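Pyruvate kinase (Pyrobaculum aerophilum, PDB 3QTG) catalyses the last step of glycolysis, interconverting phosphoenolpyruvate plus ADP with pyruvate plus ATP, using a divalent metal cation. Local coordinates at residues G365-A370 with A375-F380; R389-R394 with W416-L421. All coordinates share one frame; numbering follows the deposited sequence.

Interaction 1: G365-A370 with A375-F380; sequences GLVELA and ANILVF
The peptide carbonyl of A370 is the flat group through which this helix and strand meet: the amide N-H and the methyl of A375 both come up to its oxygen. A375 N donates to A370 O at 2.8 Å, an almost straight bond whose donor is tilted 20° from the carbonyl plane, while A375 CB sits 3.8 Å from A370 O. The rest of the contact is aliphatic. A370 points its methyl at the strand and meets I377 CG1 at 3.6 Å from A370 CB. In I377 that CG1 branch stands anti to the carbonyl carbon (chi1 -55°) and continues extended, so CD1 reaches on along the helix. There I377 CD1 meets V367 CG2 at 4.0 Å, the two side chains crossing at about a right angle. L366 and A370 also rest on V445 of the adjoining strand, and I390 closes over V367 and I377. The A375-to-A370 bond is of the 6→1 kind, consistent with a Schellman-type end to the helix. With segment axes 8.8 Å apart and running at 144°, this is a helix-turn-strand unit of the alpha/beta domain, the helix packed against the sheet that its own chain then enters.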
loop_
_atom_site.group_PDB
_atom_site.type_symbol
_atom_site.label_atom_id
_atom_site.label_comp_id
_atom_site.label_asym_id
_atom_site.label_seq_id
_atom_site.Cartn_x
_atom_site.Cartn_y
_atom_site.Cartn_z
ATOM N N GLY A 365 2.628 14.873 8.864
ATOM C CA GLY A 365 2.100 14.097 9.993
ATOM C C GLY A 365 0.982 14.827 10.712
ATOM O O GLY A 365 -0.026 14.231 11.050
ATOM N N LEU A 366 1.154 16.131 10.916
ATOM C CA LEU A 366 0.088 16.997 11.436
ATOM C C LEU A 366 -1.194 17.026 10.605
ATOM O O LEU A 366 -2.305 16.929 11.148
ATOM C CB LEU A 366 0.592 18.419 11.629
ATOM C CG LEU A 366 0.628 18.889 13.075
ATOM C CD1 LEU A 366 1.383 17.889 13.997
ATOM C CD2 LEU A 366 1.250 20.252 13.091
ATOM N N VAL A 367 -1.040 17.162 9.295
ATOM C CA VAL A 367 -2.182 17.267 8.384
ATOM C C VAL A 367 -2.986 15.949 8.389
ATOM O O VAL A 367 -4.211 15.974 8.481
ATOM C CB VAL A 367 -1.721 17.654 6.959
ATOM C CG1 VAL A 367 -2.801 17.333 5.913
ATOM C CG2 VAL A 367 -1.300 19.136 6.915
ATOM N N GLU A 368 -2.279 14.823 8.302
ATOM C CA GLU A 368 -2.895 13.498 8.334
ATOM C C GLU A 368 -3.532 13.224 9.681
ATOM O O GLU A 368 -4.606 12.640 9.746
ATOM C CB GLU A 368 -1.877 12.411 7.955
ATOM C CG GLU A 368 -1.418 12.593 6.511
ATOM C CD GLU A 368 -0.403 11.578 6.018
ATOM O OE1 GLU A 368 0.293 10.923 6.844
ATOM O OE2 GLU A 368 -0.292 11.469 4.771
ATOM N N LEU A 369 -2.901 13.699 10.752
ATOM C CA LEU A 369 -3.489 13.566 12.065
ATOM C C LEU A 369 -4.793 14.346 12.130
ATOM O O LEU A 369 -5.818 13.786 12.482
ATOM C CB LEU A 369 -2.509 13.978 13.179
ATOM C CG LEU A 369 -3.014 13.885 14.634
ATOM C CD1 LEU A 369 -3.191 12.423 15.122
ATOM C CD2 LEU A 369 -2.062 14.668 15.565
ATOM N N ALA A 370 -4.775 15.621 11.766
ATOM C CA ALA A 370 -6.007 16.412 11.779
ATOM C C ALA A 370 -7.105 15.774 10.928
ATOM O O ALA A 370 -8.260 15.783 11.314
ATOM C CB ALA A 370 -5.753 17.839 11.344
ATOM N N ALA A 375 -10.287 17.186 12.544
ATOM C CA ALA A 375 -9.933 18.406 13.280
ATOM C C ALA A 375 -9.552 19.589 12.381
ATOM O O ALA A 375 -9.021 19.406 11.293
ATOM C CB ALA A 375 -8.780 18.090 14.253
ATOM N N ASN A 376 -9.815 20.806 12.846
ATOM C CA ASN A 376 -9.242 21.981 12.190
ATOM C C ASN A 376 -7.827 22.259 12.666
ATOM O O ASN A 376 -7.496 22.043 13.840
ATOM C CB ASN A 376 -10.125 23.233 12.331
ATOM C CG ASN A 376 -11.311 23.219 11.353
ATOM O OD1 ASN A 376 -11.253 23.765 10.220
ATOM N ND2 ASN A 376 -12.370 22.540 11.762
ATOM N N ILE A 377 -7.001 22.726 11.733
ATOM C CA ILE A 377 -5.637 23.127 12.033
ATOM C C ILE A 377 -5.562 24.606 12.283
ATOM O O ILE A 377 -6.114 25.415 11.517
ATOM C CB ILE A 377 -4.643 22.721 10.916
ATOM C CG1 ILE A 377 -4.753 21.219 10.655
ATOM C CG2 ILE A 377 -3.189 23.200 11.257
ATOM C CD1 ILE A 377 -3.901 20.681 9.459
ATOM N N LEU A 378 -4.863 24.944 13.367
ATOM C CA LEU A 378 -4.559 26.315 13.738
ATOM C C LEU A 378 -3.047 26.449 13.760
ATOM O O LEU A 378 -2.373 25.577 14.279
ATOM C CB LEU A 378 -5.120 26.622 15.140
ATOM C CG LEU A 378 -6.609 26.877 15.381
ATOM C CD1 LEU A 378 -7.498 25.753 14.853
ATOM C CD2 LEU A 378 -6.838 27.057 16.898
ATOM N N VAL A 379 -2.510 27.521 13.190
ATOM C CA VAL A 379 -1.057 27.744 13.156
ATOM C C VAL A 379 -0.749 29.153 13.606
ATOM O O VAL A 379 -1.366 30.109 13.107
ATOM C CB VAL A 379 -0.452 27.650 11.706
ATOM C CG1 VAL A 379 1.079 27.592 11.746
ATOM C CG2 VAL A 379 -1.002 26.484 10.944
ATOM N N PHE A 380 0.220 29.297 14.510
ATOM C CA PHE A 380 0.826 30.598 14.748
ATOM C C PHE A 380 2.169 30.711 14.025
ATOM O O PHE A 380 3.097 29.917 14.219
ATOM C CB PHE A 380 0.915 31.001 16.230
ATOM C CG PHE A 380 0.970 32.505 16.427
ATOM C CD1 PHE A 380 -0.200 33.260 16.453
ATOM C CD2 PHE A 380 2.187 33.165 16.537
ATOM C CE1 PHE A 380 -0.159 34.653 16.617
ATOM C CE2 PHE A 380 2.240 34.565 16.676
ATOM C CZ PHE A 380 1.060 35.301 16.714
#

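Interaction 2: R389-R394 with W416-L421; sequences RIAKFR and WALEPL
The backbones of A391 and W416 approach to 5.9 Å between their CA atoms where helix 385-391 gives way to a type I turn, A391 to R394, with R394 in the left-handed region, and where the second segment, 416-421, is about to enter its strand. No hydrogen bond links the two segments; the main contact is a stack. The R394 chain bends at chi2 (-59°) and lays CD and the guanidinium along one face of the W416 indole. R394 CD stands 3.3 Å from the centroid of the W416 five-membered ring, a CH-pi contact over the face. Farther along, the guanidinium lies flat on the indole, planes 13° apart, with R394 CZ 4.4 Å from the same centroid in an off-centre cation-pi contact. W416 CB also lies over this guanidinium face, near its rim. R394 NH1 donates to A391 O at 3.0 Å, bent at 141°, from the face of the carbonyl plane opposite to R394 N, so this oxygen is gripped twice. G315 O takes R394 NE and D317 forms a salt bridge with R394 NH2, which together fix the rotation of the group. Beside the stack, A391 CB touches W416 O at 3.5 Å and L418 CD2 at 4.0 Å. Replacing W416 by an alanine is likely to strip R394 CD and its guanidinium of their aromatic cover and to leave P395 O without its indole N-H partner. The contact lies where strand 418-422, at one margin of the five-stranded sheet and next to 399-403, comes close to the barrel: D317, just before barrel strand 318-321, also accepts from W416 N, and Y347 meets the indole edge-to-face.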
loop_
_atom_site.group_PDB
_atom_site.type_symbol
_atom_site.label_atom_id
_atom_site.label_comp_id
_atom_site.label_asym_id
_atom_site.label_seq_id
_atom_site.Cartn_x
_atom_site.Cartn_y
_atom_site.Cartn_z
ATOM N N ARG A 389 3.904 25.520 4.709
ATOM C CA ARG A 389 4.301 24.122 4.689
ATOM C C ARG A 389 3.095 23.199 4.974
ATOM O O ARG A 389 2.989 22.127 4.407
ATOM C CB ARG A 389 5.456 23.857 5.650
ATOM C CG ARG A 389 6.015 22.434 5.550
ATOM C CD ARG A 389 7.104 22.155 6.584
ATOM N NE ARG A 389 8.024 23.276 6.730
ATOM C CZ ARG A 389 9.051 23.530 5.931
ATOM N NH1 ARG A 389 9.806 24.608 6.157
ATOM N NH2 ARG A 389 9.328 22.724 4.906
ATOM N N ILE A 390 2.188 23.630 5.833
ATOM C CA ILE A 390 0.971 22.868 6.101
ATOM C C ILE A 390 0.079 22.842 4.869
ATOM O O ILE A 390 -0.394 21.769 4.477
ATOM C CB ILE A 390 0.191 23.395 7.351
ATOM C CG1 ILE A 390 0.856 22.877 8.639
ATOM C CG2 ILE A 390 -1.282 22.949 7.309
ATOM C CD1 ILE A 390 0.640 23.762 9.827
ATOM N N ALA A 391 -0.135 24.018 4.272
ATOM C CA ALA A 391 -1.010 24.155 3.100
ATOM C C ALA A 391 -0.632 23.264 1.936
ATOM O O ALA A 391 -1.510 22.760 1.224
ATOM C CB ALA A 391 -1.102 25.618 2.640
ATOM N N LYS A 392 0.665 23.064 1.726
ATOM C CA LYS A 392 1.096 22.321 0.530
ATOM C C LYS A 392 0.704 20.863 0.602
ATOM O O LYS A 392 0.688 20.188 -0.421
ATOM C CB LYS A 392 2.595 22.462 0.264
ATOM C CG LYS A 392 3.487 21.702 1.206
ATOM C CD LYS A 392 4.935 22.092 0.995
ATOM C CE LYS A 392 5.827 21.052 1.634
ATOM N NZ LYS A 392 7.235 21.456 1.537
ATOM N N PHE A 393 0.395 20.377 1.813
ATOM C CA PHE A 393 -0.070 19.000 1.962
ATOM C C PHE A 393 -1.567 18.925 1.843
ATOM O O PHE A 393 -2.131 17.869 2.060
ATOM C CB PHE A 393 0.423 18.356 3.275
ATOM C CG PHE A 393 1.915 18.155 3.306
ATOM C CD1 PHE A 393 2.503 17.102 2.610
ATOM C CD2 PHE A 393 2.730 19.046 3.994
ATOM C CE1 PHE A 393 3.891 16.933 2.627
ATOM C CE2 PHE A 393 4.092 18.879 4.024
ATOM C CZ PHE A 393 4.672 17.810 3.341
ATOM N N ARG A 394 -2.209 20.049 1.509
ATOM C CA ARG A 394 -3.625 20.053 1.120
ATOM C C ARG A 394 -4.581 19.551 2.221
ATOM O O ARG A 394 -5.368 18.613 2.010
ATOM C CB ARG A 394 -3.834 19.312 -0.217
ATOM C CG ARG A 394 -3.196 20.033 -1.445
ATOM C CD ARG A 394 -3.782 21.427 -1.605
ATOM N NE ARG A 394 -3.383 22.171 -2.814
ATOM C CZ ARG A 394 -2.433 23.092 -2.837
ATOM N NH1 ARG A 394 -1.764 23.327 -1.726
ATOM N NH2 ARG A 394 -2.141 23.772 -3.967
ATOM N N TRP A 416 -3.846 28.102 -0.578
ATOM C CA TRP A 416 -4.835 27.043 -0.275
ATOM C C TRP A 416 -5.248 26.926 1.203
ATOM O O TRP A 416 -4.402 26.722 2.071
ATOM C CB TRP A 416 -4.279 25.693 -0.732
ATOM C CG TRP A 416 -5.079 24.503 -0.263
ATOM C CD1 TRP A 416 -4.912 23.807 0.914
ATOM C CD2 TRP A 416 -6.152 23.855 -0.961
ATOM N NE1 TRP A 416 -5.803 22.787 0.986
ATOM C CE2 TRP A 416 -6.591 22.787 -0.137
ATOM C CE3 TRP A 416 -6.780 24.069 -2.204
ATOM C CZ2 TRP A 416 -7.641 21.917 -0.506
ATOM C CZ3 TRP A 416 -7.843 23.198 -2.585
ATOM C CH2 TRP A 416 -8.250 22.128 -1.723
ATOM N N ALA A 417 -6.548 27.049 1.452
ATOM C CA ALA A 417 -7.223 26.780 2.752
ATOM C C ALA A 417 -6.960 27.771 3.868
ATOM O O ALA A 417 -7.646 27.733 4.899
ATOM C CB ALA A 417 -6.970 25.318 3.254
ATOM N N LEU A 418 -5.968 28.642 3.696
ATOM C CA LEU A 418 -5.522 29.486 4.801
ATOM C C LEU A 418 -6.473 30.622 5.085
ATOM O O LEU A 418 -6.920 31.338 4.167
ATOM C CB LEU A 418 -4.103 30.032 4.585
ATOM C CG LEU A 418 -2.969 29.029 4.333
ATOM C CD1 LEU A 418 -1.656 29.760 4.422
ATOM C CD2 LEU A 418 -3.014 27.837 5.311
ATOM N N GLU A 419 -6.782 30.780 6.366
ATOM C CA GLU A 419 -7.510 31.958 6.824
ATOM C C GLU A 419 -6.638 32.785 7.770
ATOM O O GLU A 419 -6.568 32.508 8.969
ATOM C CB GLU A 419 -8.858 31.622 7.460
ATOM C CG GLU A 419 -9.784 32.832 7.377
ATOM C CD GLU A 419 -10.964 32.747 8.306
ATOM O OE1 GLU A 419 -11.120 33.664 9.141
ATOM O OE2 GLU A 419 -11.727 31.763 8.213
ATOM N N PRO A 420 -5.961 33.796 7.211
ATOM C CA PRO A 420 -5.034 34.587 7.993
ATOM C C PRO A 420 -5.712 35.645 8.854
ATOM O O PRO A 420 -6.555 36.414 8.376
ATOM C CB PRO A 420 -4.108 35.197 6.934
ATOM C CG PRO A 420 -4.947 35.266 5.683
ATOM C CD PRO A 420 -6.004 34.200 5.786
ATOM N N LEU A 421 -5.317 35.669 10.121
ATOM C CA LEU A 421 -5.871 36.546 11.142
ATOM C C LEU A 421 -4.737 37.365 11.730
ATOM O O LEU A 421 -3.720 36.817 12.157
ATOM C CB LEU A 421 -6.518 35.712 12.257
ATOM C CG LEU A 421 -7.624 34.732 11.838
ATOM C CD1 LEU A 421 -7.775 33.596 12.824
ATOM C CD2 LEU A 421 -8.960 35.459 11.624
#

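In the fold
Both interactions belong to the C-terminal alpha/beta domain, and their centres are 10 Å apart. They come in series along the chain: helix 358-373 leads into strand 376-380, helix 385-391 follows, and strand 418-422 comes only after strand 399-403 and helix 406-412. Across the five-stranded sheet the order is 418-422, 399-403, 376-380, so interaction 1 engages the middle strand and interaction 2 a marginal one. Helix 385-391 joins them, with V379 CG2 3.4 Å from I390 CD1. The result is apolar packing along one face of the sheet, from helix 358-373 through helix 385-391 toward strand 418-422, the strand near the barrel, while both contacts lie away from the substrate, nucleotide and metal sites.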